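Local structure of uroporphyrinogen-III synthetase (Pseudomonas syringae pv. tomato, 3RE1) at residues L18-A23 and L43-T48; F62-Y67 and R143-R148; S68-V73 and Q95-V100. The protein probably catalyses the cyclisation of the linear tetrapyrrole hydroxymethylbilane to the macrocycle uroporphyrinogen III, a step in the biosynthesis of protoporphyrin IX. All coordinates share one frame; numbering follows the deposited sequence.

Contact 1 of 3, residues L18-A23 and L43-T48; sequences LLTRPA and LPLLET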
ATOM      1  N   LEU A  18      17.691   0.190   3.772  1.00 40.74           N
ATOM      2  CA  LEU A  18      17.398  -0.419   2.489  1.00 42.42           C
ATOM      3  C   LEU A  18      15.921  -0.114   2.293  1.00 41.90           C
ATOM      4  O   LEU A  18      15.162  -0.172   3.253  1.00 43.08           O
ATOM      5  CB  LEU A  18      17.571  -1.935   2.562  1.00 45.63           C
ATOM      6  CG  LEU A  18      17.827  -2.704   1.253  1.00 44.14           C
ATOM      7  CD1 LEU A  18      17.206  -4.090   1.335  1.00 50.15           C
ATOM      8  CD2 LEU A  18      17.246  -2.007   0.087  1.00 43.00           C
ATOM      9  N   LEU A  19      15.528   0.245   1.071  1.00 43.80           N
ATOM     10  CA  LEU A  19      14.155   0.615   0.755  1.00 36.59           C
ATOM     11  C   LEU A  19      13.732  -0.337  -0.302  1.00 40.78           C
ATOM     12  O   LEU A  19      14.480  -0.588  -1.247  1.00 38.12           O
ATOM     13  CB  LEU A  19      14.054   2.034   0.238  1.00 37.18           C
ATOM     14  CG  LEU A  19      14.605   3.142   1.143  1.00 36.26           C
ATOM     15  CD1 LEU A  19      14.408   4.520   0.483  1.00 44.24           C
ATOM     16  CD2 LEU A  19      13.931   3.118   2.450  1.00 29.47           C
ATOM     17  N   THR A  20      12.529  -0.889  -0.127  1.00 43.46           N
ATOM     18  CA  THR A  20      12.016  -1.904  -1.041  1.00 43.16           C
ATOM     19  C   THR A  20      10.765  -1.565  -1.864  1.00 42.97           C
ATOM     20  O   THR A  20      10.360  -2.345  -2.741  1.00 40.06           O
ATOM     21  CB  THR A  20      11.751  -3.195  -0.291  1.00 46.91           C
ATOM     22  OG1 THR A  20      10.697  -2.971   0.649  1.00 45.35           O
ATOM     23  CG2 THR A  20      13.038  -3.664   0.436  1.00 37.50           C
ATOM     24  N   ARG A  21      10.174  -0.399  -1.622  1.00 39.33           N
ATOM     25  CA  ARG A  21       8.987  -0.012  -2.374  1.00 45.34           C
ATOM     26  C   ARG A  21       9.259   0.352  -3.859  1.00 48.53           C
ATOM     27  O   ARG A  21      10.394   0.279  -4.329  1.00 47.21           O
ATOM     28  CB  ARG A  21       8.294   1.119  -1.621  1.00 43.00           C
ATOM     29  CG  ARG A  21       8.933   2.456  -1.746  1.00 41.22           C
ATOM     30  CD  ARG A  21       8.343   3.346  -0.701  1.00 36.48           C
ATOM     31  NE  ARG A  21       8.804   2.886   0.592  1.00 44.88           N
ATOM     32  CZ  ARG A  21       8.233   3.171   1.756  1.00 40.49           C
ATOM     33  NH1 ARG A  21       7.156   3.931   1.810  1.00 33.69           N
ATOM     34  NH2 ARG A  21       8.755   2.675   2.869  1.00 37.08           N
ATOM     35  N   PRO A  22       8.209   0.726  -4.615  1.00 51.10           N
ATOM     36  CA  PRO A  22       8.316   1.115  -6.043  1.00 50.76           C
ATOM     37  C   PRO A  22       9.351   2.185  -6.322  1.00 46.28           C
ATOM     38  O   PRO A  22       9.633   3.036  -5.473  1.00 46.31           O
ATOM     39  CB  PRO A  22       6.916   1.651  -6.380  1.00 52.14           C
ATOM     40  CG  PRO A  22       6.027   0.855  -5.484  1.00 55.63           C
ATOM     41  CD  PRO A  22       6.800   0.728  -4.167  1.00 50.07           C
ATOM     42  N   ALA A  23       9.878   2.139  -7.536  1.00 48.81           N
ATOM     43  CA  ALA A  23      10.902   3.067  -8.021  1.00 53.32           C
ATOM     44  C   ALA A  23      10.708   4.537  -7.659  1.00 52.56           C
ATOM     45  O   ALA A  23      11.568   5.132  -6.998  1.00 52.94           O
ATOM     46  CB  ALA A  23      11.063   2.920  -9.539  1.00 52.19           C
ATOM     47  N   LEU A  43      16.171  -0.774  -3.645  1.00 55.81           N
ATOM     48  CA  LEU A  43      16.016  -1.999  -4.418  1.00 58.40           C
ATOM     49  C   LEU A  43      14.495  -2.297  -4.505  1.00 62.28           C
ATOM     50  O   LEU A  43      13.945  -2.983  -3.640  1.00 59.54           O
ATOM     51  CB  LEU A  43      16.744  -3.154  -3.727  1.00 55.96           C
ATOM     52  CG  LEU A  43      16.468  -4.541  -4.310  1.00 54.97           C
ATOM     53  CD1 LEU A  43      17.122  -4.661  -5.668  1.00 61.70           C
ATOM     54  CD2 LEU A  43      16.995  -5.603  -3.405  1.00 57.70           C
ATOM     55  N   PRO A  44      13.812  -1.780  -5.552  1.00 64.30           N
ATOM     56  CA  PRO A  44      12.365  -1.909  -5.716  1.00 63.18           C
ATOM     57  C   PRO A  44      11.884  -3.356  -5.792  1.00 65.08           C
ATOM     58  O   PRO A  44      12.379  -4.138  -6.597  1.00 63.86           O
ATOM     59  CB  PRO A  44      12.095  -1.148  -7.010  1.00 64.30           C
ATOM     60  CG  PRO A  44      13.337  -1.377  -7.815  1.00 66.06           C
ATOM     61  CD  PRO A  44      14.425  -1.208  -6.766  1.00 64.96           C
ATOM     62  N   LEU A  45      10.913  -3.696  -4.946  1.00 66.48           N
ATOM     63  CA  LEU A  45      10.370  -5.036  -4.888  1.00 64.63           C
ATOM     64  C   LEU A  45       8.968  -5.089  -5.468  1.00 64.37           C
ATOM     65  O   LEU A  45       8.529  -6.143  -5.920  1.00 65.79           O
ATOM     66  CB  LEU A  45      10.374  -5.529  -3.444  1.00 64.26           C
ATOM     67  CG  LEU A  45      11.736  -5.577  -2.744  1.00 63.85           C
ATOM     68  CD1 LEU A  45      11.563  -6.211  -1.401  1.00 62.93           C
ATOM     69  CD2 LEU A  45      12.736  -6.376  -3.555  1.00 57.73           C
ATOM     70  N   LEU A  46       8.280  -3.948  -5.462  1.00 64.20           N
ATOM     71  CA  LEU A  46       6.940  -3.831  -6.037  1.00 63.15           C
ATOM     72  C   LEU A  46       6.878  -2.856  -7.183  1.00 64.27           C
ATOM     73  O   LEU A  46       7.527  -1.821  -7.175  1.00 65.90           O
ATOM     74  CB  LEU A  46       5.940  -3.339  -4.994  1.00 61.66           C
ATOM     75  CG  LEU A  46       5.535  -4.286  -3.891  1.00 61.63           C
ATOM     76  CD1 LEU A  46       5.129  -5.619  -4.502  1.00 58.52           C
ATOM     77  CD2 LEU A  46       6.711  -4.428  -2.951  1.00 68.88           C
ATOM     78  N   GLU A  47       6.057  -3.187  -8.160  1.00 66.21           N
ATOM     79  CA  GLU A  47       5.779  -2.270  -9.231  1.00 71.21           C
ATOM     80  C   GLU A  47       4.292  -2.293  -9.495  1.00 72.85           C
ATOM     81  O   GLU A  47       3.658  -3.337  -9.331  1.00 73.62           O
ATOM     82  CB  GLU A  47       6.544  -2.699 -10.460  1.00 73.42           C
ATOM     83  CG  GLU A  47       7.896  -2.028 -10.580  1.00 72.97           C
ATOM     84  CD  GLU A  47       7.799  -0.593 -11.083  1.00 76.01           C
ATOM     85  OE1 GLU A  47       7.204   0.256 -10.372  1.00 75.32           O
ATOM     86  OE2 GLU A  47       8.331  -0.316 -12.189  1.00 78.11           O
ATOM     87  N   THR A  48       3.733  -1.149  -9.889  1.00 73.73           N
ATOM     88  CA  THR A  48       2.292  -1.058 -10.144  1.00 73.10           C
ATOM     89  C   THR A  48       1.997  -1.153 -11.632  1.00 70.57           C
ATOM     90  O   THR A  48       2.357  -0.259 -12.396  1.00 70.85           O
ATOM     91  CB  THR A  48       1.710   0.265  -9.603  1.00 73.85           C
ATOM     92  OG1 THR A  48       2.477   0.715  -8.476  1.00 72.32           O
ATOM     93  CG2 THR A  48       0.290   0.048  -9.155  1.00 76.06           C
TER
HETATM   94  O   HOH W   1       9.968  -0.122  -8.995  1.00 44.88           O

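Contact 2 of 3, residues F62-Y67 and R143-R148; sequences FELLNY and RVLIMR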
ATOM      1  N   PHE A  62     -19.981   2.063 -16.563  1.00 49.05           N
ATOM      2  CA  PHE A  62     -21.190   2.775 -16.991  1.00 47.67           C
ATOM      3  C   PHE A  62     -22.364   2.649 -15.996  1.00 49.30           C
ATOM      4  O   PHE A  62     -23.155   3.592 -15.825  1.00 49.74           O
ATOM      5  CB  PHE A  62     -21.634   2.281 -18.371  1.00 44.87           C
ATOM      6  CG  PHE A  62     -22.779   3.061 -18.956  1.00 47.46           C
ATOM      7  CD1 PHE A  62     -22.532   4.186 -19.746  1.00 45.70           C
ATOM      8  CD2 PHE A  62     -24.113   2.687 -18.712  1.00 48.19           C
ATOM      9  CE1 PHE A  62     -23.574   4.928 -20.305  1.00 32.21           C
ATOM     10  CE2 PHE A  62     -25.168   3.426 -19.254  1.00 45.39           C
ATOM     11  CZ  PHE A  62     -24.886   4.559 -20.079  1.00 37.61           C
ATOM     12  N   GLU A  63     -22.477   1.497 -15.335  1.00 49.22           N
ATOM     13  CA  GLU A  63     -23.546   1.319 -14.350  1.00 51.09           C
ATOM     14  C   GLU A  63     -23.185   1.572 -12.887  1.00 47.93           C
ATOM     15  O   GLU A  63     -23.838   1.047 -12.005  1.00 45.90           O
ATOM     16  CB  GLU A  63     -24.200  -0.057 -14.509  1.00 50.27           C
ATOM     17  CG  GLU A  63     -25.161  -0.114 -15.711  1.00 57.89           C
ATOM     18  CD  GLU A  63     -25.939  -1.409 -15.775  1.00 70.94           C
ATOM     19  OE1 GLU A  63     -27.008  -1.517 -15.104  1.00 67.95           O
ATOM     20  OE2 GLU A  63     -25.465  -2.327 -16.490  1.00 75.15           O
ATOM     21  N   LEU A  64     -22.162   2.395 -12.643  1.00 45.56           N
ATOM     22  CA  LEU A  64     -21.711   2.741 -11.283  1.00 41.30           C
ATOM     23  C   LEU A  64     -22.842   3.104 -10.359  1.00 35.74           C
ATOM     24  O   LEU A  64     -22.743   2.902  -9.179  1.00 35.53           O
ATOM     25  CB  LEU A  64     -20.720   3.905 -11.293  1.00 34.30           C
ATOM     26  CG  LEU A  64     -19.296   3.535 -11.643  1.00 42.67           C
ATOM     27  CD1 LEU A  64     -18.454   4.787 -11.616  1.00 45.52           C
ATOM     28  CD2 LEU A  64     -18.753   2.521 -10.699  1.00 38.57           C
ATOM     29  N   LEU A  65     -23.923   3.622 -10.922  1.00 37.90           N
ATOM     30  CA  LEU A  65     -25.070   3.994 -10.121  1.00 41.58           C
ATOM     31  C   LEU A  65     -25.753   2.799  -9.498  1.00 38.96           C
ATOM     32  O   LEU A  65     -26.525   2.950  -8.563  1.00 37.18           O
ATOM     33  CB  LEU A  65     -26.073   4.791 -10.947  1.00 43.80           C
ATOM     34  CG  LEU A  65     -25.573   6.075 -11.612  1.00 44.97           C
ATOM     35  CD1 LEU A  65     -26.788   6.806 -12.221  1.00 47.16           C
ATOM     36  CD2 LEU A  65     -24.820   6.960 -10.640  1.00 32.61           C
ATOM     37  N   ASN A  66     -25.455   1.611 -10.010  1.00 38.48           N
ATOM     38  CA  ASN A  66     -25.961   0.374  -9.414  1.00 39.36           C
ATOM     39  C   ASN A  66     -25.568   0.279  -7.931  1.00 38.46           C
ATOM     40  O   ASN A  66     -26.237  -0.388  -7.120  1.00 39.93           O
ATOM     41  CB  ASN A  66     -25.426  -0.863 -10.153  1.00 38.91           C
ATOM     42  CG  ASN A  66     -26.299  -1.248 -11.320  1.00 45.75           C
ATOM     43  OD1 ASN A  66     -27.452  -0.816 -11.379  1.00 46.26           O
ATOM     44  ND2 ASN A  66     -25.767  -2.051 -12.262  1.00 32.42           N
ATOM     45  N   TYR A  67     -24.484   0.939  -7.588  1.00 27.69           N
ATOM     46  CA  TYR A  67     -24.000   0.915  -6.218  1.00 29.18           C
ATOM     47  C   TYR A  67     -24.412   2.188  -5.489  1.00 30.83           C
ATOM     48  O   TYR A  67     -24.536   3.260  -6.091  1.00 27.53           O
ATOM     49  CB  TYR A  67     -22.456   0.772  -6.192  1.00 23.97           C
ATOM     50  CG  TYR A  67     -22.004  -0.495  -6.887  1.00 21.47           C
ATOM     51  CD1 TYR A  67     -21.888  -1.696  -6.200  1.00 24.66           C
ATOM     52  CD2 TYR A  67     -21.759  -0.500  -8.221  1.00 25.58           C
ATOM     53  CE1 TYR A  67     -21.554  -2.860  -6.835  1.00 22.98           C
ATOM     54  CE2 TYR A  67     -21.394  -1.652  -8.872  1.00 32.58           C
ATOM     55  CZ  TYR A  67     -21.298  -2.835  -8.191  1.00 31.01           C
ATOM     56  OH  TYR A  67     -20.900  -3.984  -8.868  1.00 35.34           O
ATOM     57  N   ARG A 143     -25.461  -1.960  -2.171  1.00 31.33           N
ATOM     58  CA  ARG A 143     -24.178  -2.585  -2.417  1.00 31.78           C
ATOM     59  C   ARG A 143     -23.081  -1.527  -2.532  1.00 26.49           C
ATOM     60  O   ARG A 143     -23.348  -0.374  -2.773  1.00 31.76           O
ATOM     61  CB  ARG A 143     -24.214  -3.436  -3.692  1.00 30.43           C
ATOM     62  CG  ARG A 143     -25.413  -4.334  -3.814  1.00 46.01           C
ATOM     63  CD  ARG A 143     -25.140  -5.783  -3.448  1.00 47.14           C
ATOM     64  NE  ARG A 143     -24.199  -6.433  -4.365  1.00 45.79           N
ATOM     65  CZ  ARG A 143     -23.807  -7.698  -4.260  1.00 44.95           C
ATOM     66  NH1 ARG A 143     -24.268  -8.489  -3.292  1.00 37.42           N
ATOM     67  NH2 ARG A 143     -22.945  -8.176  -5.126  1.00 51.44           N
ATOM     68  N   VAL A 144     -21.836  -1.927  -2.344  1.00 24.09           N
ATOM     69  CA  VAL A 144     -20.738  -0.987  -2.483  1.00 28.41           C
ATOM     70  C   VAL A 144     -19.704  -1.559  -3.425  1.00 26.10           C
ATOM     71  O   VAL A 144     -19.524  -2.769  -3.486  1.00 30.04           O
ATOM     72  CB  VAL A 144     -20.064  -0.678  -1.158  1.00 26.63           C
ATOM     73  CG1 VAL A 144     -21.068  -0.145  -0.177  1.00 30.27           C
ATOM     74  CG2 VAL A 144     -19.400  -1.939  -0.617  1.00 41.78           C
ATOM     75  N   LEU A 145     -19.056  -0.694  -4.193  1.00 28.09           N
ATOM     76  CA  LEU A 145     -18.061  -1.160  -5.156  1.00 29.60           C
ATOM     77  C   LEU A 145     -16.732  -0.727  -4.639  1.00 31.22           C
ATOM     78  O   LEU A 145     -16.579   0.423  -4.218  1.00 39.69           O
ATOM     79  CB  LEU A 145     -18.278  -0.541  -6.546  1.00 29.50           C
ATOM     80  CG  LEU A 145     -17.278  -0.984  -7.618  1.00 21.39           C
ATOM     81  CD1 LEU A 145     -17.354  -2.480  -7.851  1.00 28.90           C
ATOM     82  CD2 LEU A 145     -17.618  -0.333  -8.869  1.00 33.76           C
ATOM     83  N   ILE A 146     -15.775  -1.642  -4.636  1.00 33.91           N
ATOM     84  CA  ILE A 146     -14.446  -1.330  -4.089  1.00 30.73           C
ATOM     85  C   ILE A 146     -13.455  -1.446  -5.223  1.00 27.81           C
ATOM     86  O   ILE A 146     -13.336  -2.512  -5.883  1.00 30.02           O
ATOM     87  CB  ILE A 146     -14.042  -2.305  -2.918  1.00 32.43           C
ATOM     88  CG1 ILE A 146     -14.924  -2.029  -1.705  1.00 33.08           C
ATOM     89  CG2 ILE A 146     -12.578  -2.151  -2.553  1.00 20.28           C
ATOM     90  CD1 ILE A 146     -14.828  -3.056  -0.573  1.00 45.63           C
ATOM     91  N   MET A 147     -12.768  -0.344  -5.486  1.00 25.43           N
ATOM     92  CA  MET A 147     -11.770  -0.338  -6.557  1.00 28.29           C
ATOM     93  C   MET A 147     -10.396  -0.499  -5.920  1.00 30.76           C
ATOM     94  O   MET A 147     -10.010   0.253  -5.006  1.00 28.14           O
ATOM     95  CB  MET A 147     -11.892   0.944  -7.360  1.00 28.62           C
ATOM     96  CG  MET A 147     -13.178   0.975  -8.194  1.00 33.13           C
ATOM     97  SD  MET A 147     -13.350   2.419  -9.198  1.00 40.99           S
ATOM     98  CE  MET A 147     -15.109   2.469  -9.358  1.00 47.37           C
ATOM     99  N   ARG A 148      -9.666  -1.509  -6.379  1.00 34.12           N
ATOM    100  CA  ARG A 148      -8.371  -1.781  -5.814  1.00 36.65           C
ATOM    101  C   ARG A 148      -7.502  -2.617  -6.743  1.00 43.51           C
ATOM    102  O   ARG A 148      -7.773  -2.715  -7.947  1.00 41.96           O
ATOM    103  CB  ARG A 148      -8.541  -2.483  -4.452  1.00 40.49           C
ATOM    104  CG  ARG A 148      -9.764  -3.345  -4.321  1.00 39.43           C
ATOM    105  CD  ARG A 148      -9.549  -4.780  -4.694  1.00 43.06           C
ATOM    106  NE  ARG A 148      -9.583  -5.644  -3.509  1.00 44.31           N
ATOM    107  CZ  ARG A 148      -9.519  -6.973  -3.549  1.00 52.60           C
ATOM    108  NH1 ARG A 148      -9.417  -7.622  -4.713  1.00 57.31           N
ATOM    109  NH2 ARG A 148      -9.546  -7.661  -2.431  1.00 45.87           N
TER
HETATM  110  O   HOH W   2     -26.979   0.059  -4.252  1.00 43.08           O

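Contact 3 of 3, residues S68-V73 and Q95-V100; sequences SAVIVV and QPWFSV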
ATOM      1  N   SER A  68     -24.574   2.045  -4.180  1.00 34.44           N
ATOM      2  CA  SER A  68     -24.886   3.134  -3.291  1.00 32.41           C
ATOM      3  C   SER A  68     -23.628   3.882  -2.949  1.00 31.22           C
ATOM      4  O   SER A  68     -23.691   5.055  -2.611  1.00 35.95           O
ATOM      5  CB  SER A  68     -25.489   2.564  -2.001  1.00 36.91           C
ATOM      6  OG  SER A  68     -26.585   1.714  -2.294  1.00 42.78           O
ATOM      7  N   ALA A  69     -22.486   3.198  -3.010  1.00 30.62           N
ATOM      8  CA  ALA A  69     -21.209   3.830  -2.658  1.00 30.22           C
ATOM      9  C   ALA A  69     -20.026   3.177  -3.313  1.00 30.06           C
ATOM     10  O   ALA A  69     -20.031   1.973  -3.547  1.00 30.08           O
ATOM     11  CB  ALA A  69     -21.003   3.872  -1.130  1.00 28.69           C
ATOM     12  N   VAL A  70     -19.005   3.992  -3.588  1.00 29.99           N
ATOM     13  CA  VAL A  70     -17.776   3.525  -4.177  1.00 32.08           C
ATOM     14  C   VAL A  70     -16.634   3.846  -3.245  1.00 33.36           C
ATOM     15  O   VAL A  70     -16.468   4.996  -2.866  1.00 37.56           O
ATOM     16  CB  VAL A  70     -17.481   4.233  -5.505  1.00 34.54           C
ATOM     17  CG1 VAL A  70     -16.084   3.878  -5.983  1.00 26.70           C
ATOM     18  CG2 VAL A  70     -18.479   3.835  -6.522  1.00 32.60           C
ATOM     19  N   ILE A  71     -15.855   2.825  -2.892  1.00 33.94           N
ATOM     20  CA  ILE A  71     -14.670   2.954  -2.038  1.00 33.42           C
ATOM     21  C   ILE A  71     -13.402   2.698  -2.862  1.00 31.56           C
ATOM     22  O   ILE A  71     -13.290   1.715  -3.615  1.00 29.22           O
ATOM     23  CB  ILE A  71     -14.676   1.885  -0.882  1.00 37.47           C
ATOM     24  CG1 ILE A  71     -15.931   1.994  -0.015  1.00 35.58           C
ATOM     25  CG2 ILE A  71     -13.468   2.053  -0.008  1.00 28.28           C
ATOM     26  CD1 ILE A  71     -16.237   0.762   0.838  1.00 45.63           C
ATOM     27  N   VAL A  72     -12.433   3.574  -2.715  1.00 28.93           N
ATOM     28  CA  VAL A  72     -11.162   3.433  -3.439  1.00 31.40           C
ATOM     29  C   VAL A  72     -10.047   3.289  -2.382  1.00 35.52           C
ATOM     30  O   VAL A  72      -9.912   4.089  -1.467  1.00 32.79           O
ATOM     31  CB  VAL A  72     -10.910   4.645  -4.339  1.00 26.12           C
ATOM     32  CG1 VAL A  72      -9.610   4.492  -5.137  1.00 29.09           C
ATOM     33  CG2 VAL A  72     -12.070   4.837  -5.277  1.00 16.52           C
ATOM     34  N   VAL A  73      -9.231   2.271  -2.527  1.00 40.76           N
ATOM     35  CA  VAL A  73      -8.291   1.934  -1.464  1.00 47.65           C
ATOM     36  C   VAL A  73      -6.858   2.447  -1.593  1.00 50.04           C
ATOM     37  O   VAL A  73      -6.206   2.701  -0.591  1.00 49.31           O
ATOM     38  CB  VAL A  73      -8.221   0.414  -1.310  1.00 49.50           C
ATOM     39  CG1 VAL A  73      -7.515  -0.171  -2.553  1.00 49.26           C
ATOM     40  CG2 VAL A  73      -7.464   0.061  -0.037  1.00 58.46           C
ATOM     41  N   GLN A  95     -22.537  10.340  -6.994  1.00 52.21           N
ATOM     42  CA  GLN A  95     -22.721   9.330  -5.964  1.00 43.99           C
ATOM     43  C   GLN A  95     -21.602   9.425  -4.919  1.00 42.01           C
ATOM     44  O   GLN A  95     -20.508   9.913  -5.221  1.00 35.90           O
ATOM     45  CB  GLN A  95     -22.785   7.931  -6.593  1.00 39.45           C
ATOM     46  CG  GLN A  95     -21.496   7.180  -6.642  1.00 38.93           C
ATOM     47  CD  GLN A  95     -21.558   5.938  -7.531  1.00 31.05           C
ATOM     48  OE1 GLN A  95     -22.458   5.085  -7.403  1.00 32.10           O
ATOM     49  NE2 GLN A  95     -20.584   5.833  -8.435  1.00 30.18           N
ATOM     50  N   PRO A  96     -21.872   8.962  -3.678  1.00 38.47           N
ATOM     51  CA  PRO A  96     -20.881   8.990  -2.593  1.00 35.36           C
ATOM     52  C   PRO A  96     -19.688   8.119  -2.898  1.00 37.47           C
ATOM     53  O   PRO A  96     -19.837   6.969  -3.320  1.00 40.62           O
ATOM     54  CB  PRO A  96     -21.658   8.470  -1.390  1.00 35.58           C
ATOM     55  CG  PRO A  96     -23.087   8.794  -1.704  1.00 37.76           C
ATOM     56  CD  PRO A  96     -23.191   8.529  -3.178  1.00 37.49           C
ATOM     57  N   TRP A  97     -18.503   8.698  -2.726  1.00 39.49           N
ATOM     58  CA  TRP A  97     -17.233   8.024  -2.950  1.00 35.37           C
ATOM     59  C   TRP A  97     -16.429   8.225  -1.673  1.00 37.42           C
ATOM     60  O   TRP A  97     -16.510   9.288  -1.042  1.00 31.60           O
ATOM     61  CB  TRP A  97     -16.494   8.646  -4.142  1.00 27.47           C
ATOM     62  CG  TRP A  97     -16.952   8.142  -5.485  1.00 34.20           C
ATOM     63  CD1 TRP A  97     -18.232   8.122  -5.967  1.00 37.87           C
ATOM     64  CD2 TRP A  97     -16.128   7.584  -6.517  1.00 29.73           C
ATOM     65  NE1 TRP A  97     -18.253   7.558  -7.221  1.00 36.43           N
ATOM     66  CE2 TRP A  97     -16.973   7.238  -7.582  1.00 34.13           C
ATOM     67  CE3 TRP A  97     -14.761   7.342  -6.636  1.00 37.16           C
ATOM     68  CZ2 TRP A  97     -16.487   6.643  -8.759  1.00 34.96           C
ATOM     69  CZ3 TRP A  97     -14.281   6.748  -7.814  1.00 35.03           C
ATOM     70  CH2 TRP A  97     -15.141   6.404  -8.847  1.00 29.12           C
ATOM     71  N   PHE A  98     -15.650   7.213  -1.291  1.00 36.90           N
ATOM     72  CA  PHE A  98     -14.867   7.300  -0.078  1.00 35.16           C
ATOM     73  C   PHE A  98     -13.470   6.774  -0.270  1.00 37.04           C
ATOM     74  O   PHE A  98     -13.208   6.028  -1.228  1.00 33.95           O
ATOM     75  CB  PHE A  98     -15.588   6.525   1.032  1.00 35.17           C
ATOM     76  CG  PHE A  98     -17.029   6.924   1.202  1.00 34.33           C
ATOM     77  CD1 PHE A  98     -18.004   6.373   0.413  1.00 29.73           C
ATOM     78  CD2 PHE A  98     -17.406   7.895   2.127  1.00 37.66           C
ATOM     79  CE1 PHE A  98     -19.344   6.747   0.557  1.00 31.98           C
ATOM     80  CE2 PHE A  98     -18.761   8.259   2.278  1.00 31.41           C
ATOM     81  CZ  PHE A  98     -19.712   7.683   1.488  1.00 27.18           C
ATOM     82  N   SER A  99     -12.586   7.141   0.665  1.00 39.67           N
ATOM     83  CA  SER A  99     -11.190   6.644   0.717  1.00 44.46           C
ATOM     84  C   SER A  99     -10.754   6.515   2.162  1.00 50.63           C
ATOM     85  O   SER A  99     -11.371   7.099   3.057  1.00 51.63           O
ATOM     86  CB  SER A  99     -10.246   7.625   0.018  1.00 40.14           C
ATOM     87  OG  SER A  99     -10.422   8.947   0.522  1.00 40.00           O
ATOM     88  N   VAL A 100      -9.679   5.769   2.395  1.00 56.41           N
ATOM     89  CA  VAL A 100      -9.155   5.606   3.751  1.00 57.83           C
ATOM     90  C   VAL A 100      -8.376   6.861   4.131  1.00 60.92           C
ATOM     91  O   VAL A 100      -8.651   7.491   5.169  1.00 62.30           O
ATOM     92  CB  VAL A 100      -8.246   4.369   3.857  1.00 60.28           C
ATOM     93  CG1 VAL A 100      -9.092   3.091   3.842  1.00 56.34           C
ATOM     94  CG2 VAL A 100      -7.237   4.357   2.695  1.00 61.31           C
TER

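Contact 1 of 3, residues L18-A23 and L43-T48
Thr-20 lays its side chain across the isobutyl group of Leu-45, and both its CB and its methyl CG2 lean on one branch: CD1 of Leu-45 is 3.5 Å from CG2 of Thr-20. The hydroxyl lies between the backbone N and the carbonyl carbon (chi1 65°), which sends OG1 to the carbonyl O of Val-198 in the neighbouring strand and leaves the carbon atoms of the threonine for Leu-45. A second apolar touch is lighter, with CD2 of Leu-18 reaching CB of Leu-43 at 4.0 Å.

The main chains are joined by two hydrogen bonds. Leu-43 N gives a nearly straight one to Leu-19 O at 2.9 Å (165° at the hydrogen), continuing the pairing of strands 16-19 and 39-42 past the end of the latter. Leu-45 N then bonds to Thr-20 O at 2.6 Å. Prolines add CA-H...O contacts alongside: CA of Pro-44 lies 3.3 Å from Arg-21 O, and Pro-22 offers CA-H to Leu-46 O at 3.2 Å while bringing its CG to CB of Leu-46 at 4.2 Å.

Pro-22 is the N-cap of helix 23-34, and a water accepts from Ala-23 N at 2.7 Å and donates weakly to Leu-46 O. With neither proline able to donate a backbone N-H, CA-H...O contacts and this water continue the link where regular sheet pairing stops, tying the first turn of the helix to the chain that leaves for strand 47-50.

Contact 2 of 3, residues F62-Y67 and R143-R148
A short 3-10 turn just before Tyr-67 brings the chain against strand 143-148 at one end, where the CA atoms of Tyr-67 and Arg-143 are 5.2 Å apart, and no direct hydrogen bond crosses between the two segments. A water supplies the polar link instead, donating to Asn-66 O at 3.0 Å and accepting from Arg-143 N at 3.3 Å.

Tyr-67 contributes the largest share of the buried surface. Its ring lies over Leu-145, whose CB stands 3.7 Å from the ring centroid and only 9° off the normal, a CH-pi contact centred on the face. The leucine carries its CG anti to the backbone N (chi1 -180°); from there its CD1 reaches toward CZ and OH of the tyrosine, and its CD2 toward the CD2-CE2 flank of the ring. CD2 of Leu-145 also meets CD2 of Leu-64 at 3.6 Å, the two side chains crossing at about a right angle. The same Leu-64 methyl also receives CE of Met-147 at 3.9 Å, because the thioether chain runs out extended from the strand. Near the start of the strand, CB of Arg-143 comes obliquely to CD1 of Tyr-67, 3.8 Å away.

Asp-168 of strand 166-176 is the shared polar partner: OD2 forms a salt bridge with NH2 of Arg-143 and a weak hydrogen bond with the hydroxyl of Tyr-67. The contact thus rests on apolar carbon packed inside, with a salt bridge at the exposed Arg-143 and the Tyr-67 hydroxyl only weakly bonded.

Contact 3 of 3, residues S68-V73 and Q95-V100
Three backbone hydrogen bonds join Val-70 and Val-72 to the neighbouring strand. Val-70 N bonds to Pro-96 O at 3.1 Å, Phe-98 N to Val-70 O at 2.8 Å, and Val-72 N to Phe-98 O at 3.0 Å. Between them CA-H groups point at the same carbonyls, Trp-97 CA approaching Val-70 O to 3.1 Å. The two strands run parallel in sense, with 26° between their short axes.

The CH-pi contact is on the sheet face that carries Val-70, Val-72 and Trp-97. Val-70 and Trp-97 are bridge partners pointing the same way, and the valine's CB and CG1 sit over one face of the indole: CG1, anti to the backbone N (chi1 171°), is 3.6 Å from the centroid of the six-membered ring and 5° off its normal. Val-72 adds CG2 obliquely to CZ3 of Trp-97 at 3.9 Å. Leu-108 of helix 102-110 and Met-147 of strand 143-148 also touch the Trp-97 side chain.

Apolar packing on the reverse face is lighter. There Ala-69 CB meets the edge of the Phe-98 ring at CE1, 3.7 Å away, and Leu-133 of helix 131-137 touches both residues.

Strand 69-72, helix 75-88 and strand 97-99 form a beta-alpha-beta crossover, and with helices packed on both faces this pair is part of the three-layer alpha/beta sandwich of one domain of the HemD fold.

Overall arrangement
Contacts 2 and 3 lie together on one side of the chain's centre, about 9 Å between centres, whereas contact 1 sits on the other side, its centre about 31 Å from that of contact 2 and about 28 Å from that of contact 3. Along the chain contact 1 closes first; the span bracketed by contact 2 then contains contact 3. Strands 143-148 and 69-72 are neighbours in the mixed sheet, where Met-147 N and Ile-71 O, 2.8 Å apart, probably pair. Contact 1 belongs mainly to the five-stranded parallel sheet but runs into strand 47-50 at the edge of the mixed one. It thus marks a passage between the two lobes of the uroporphyrinogen-III synthase fold.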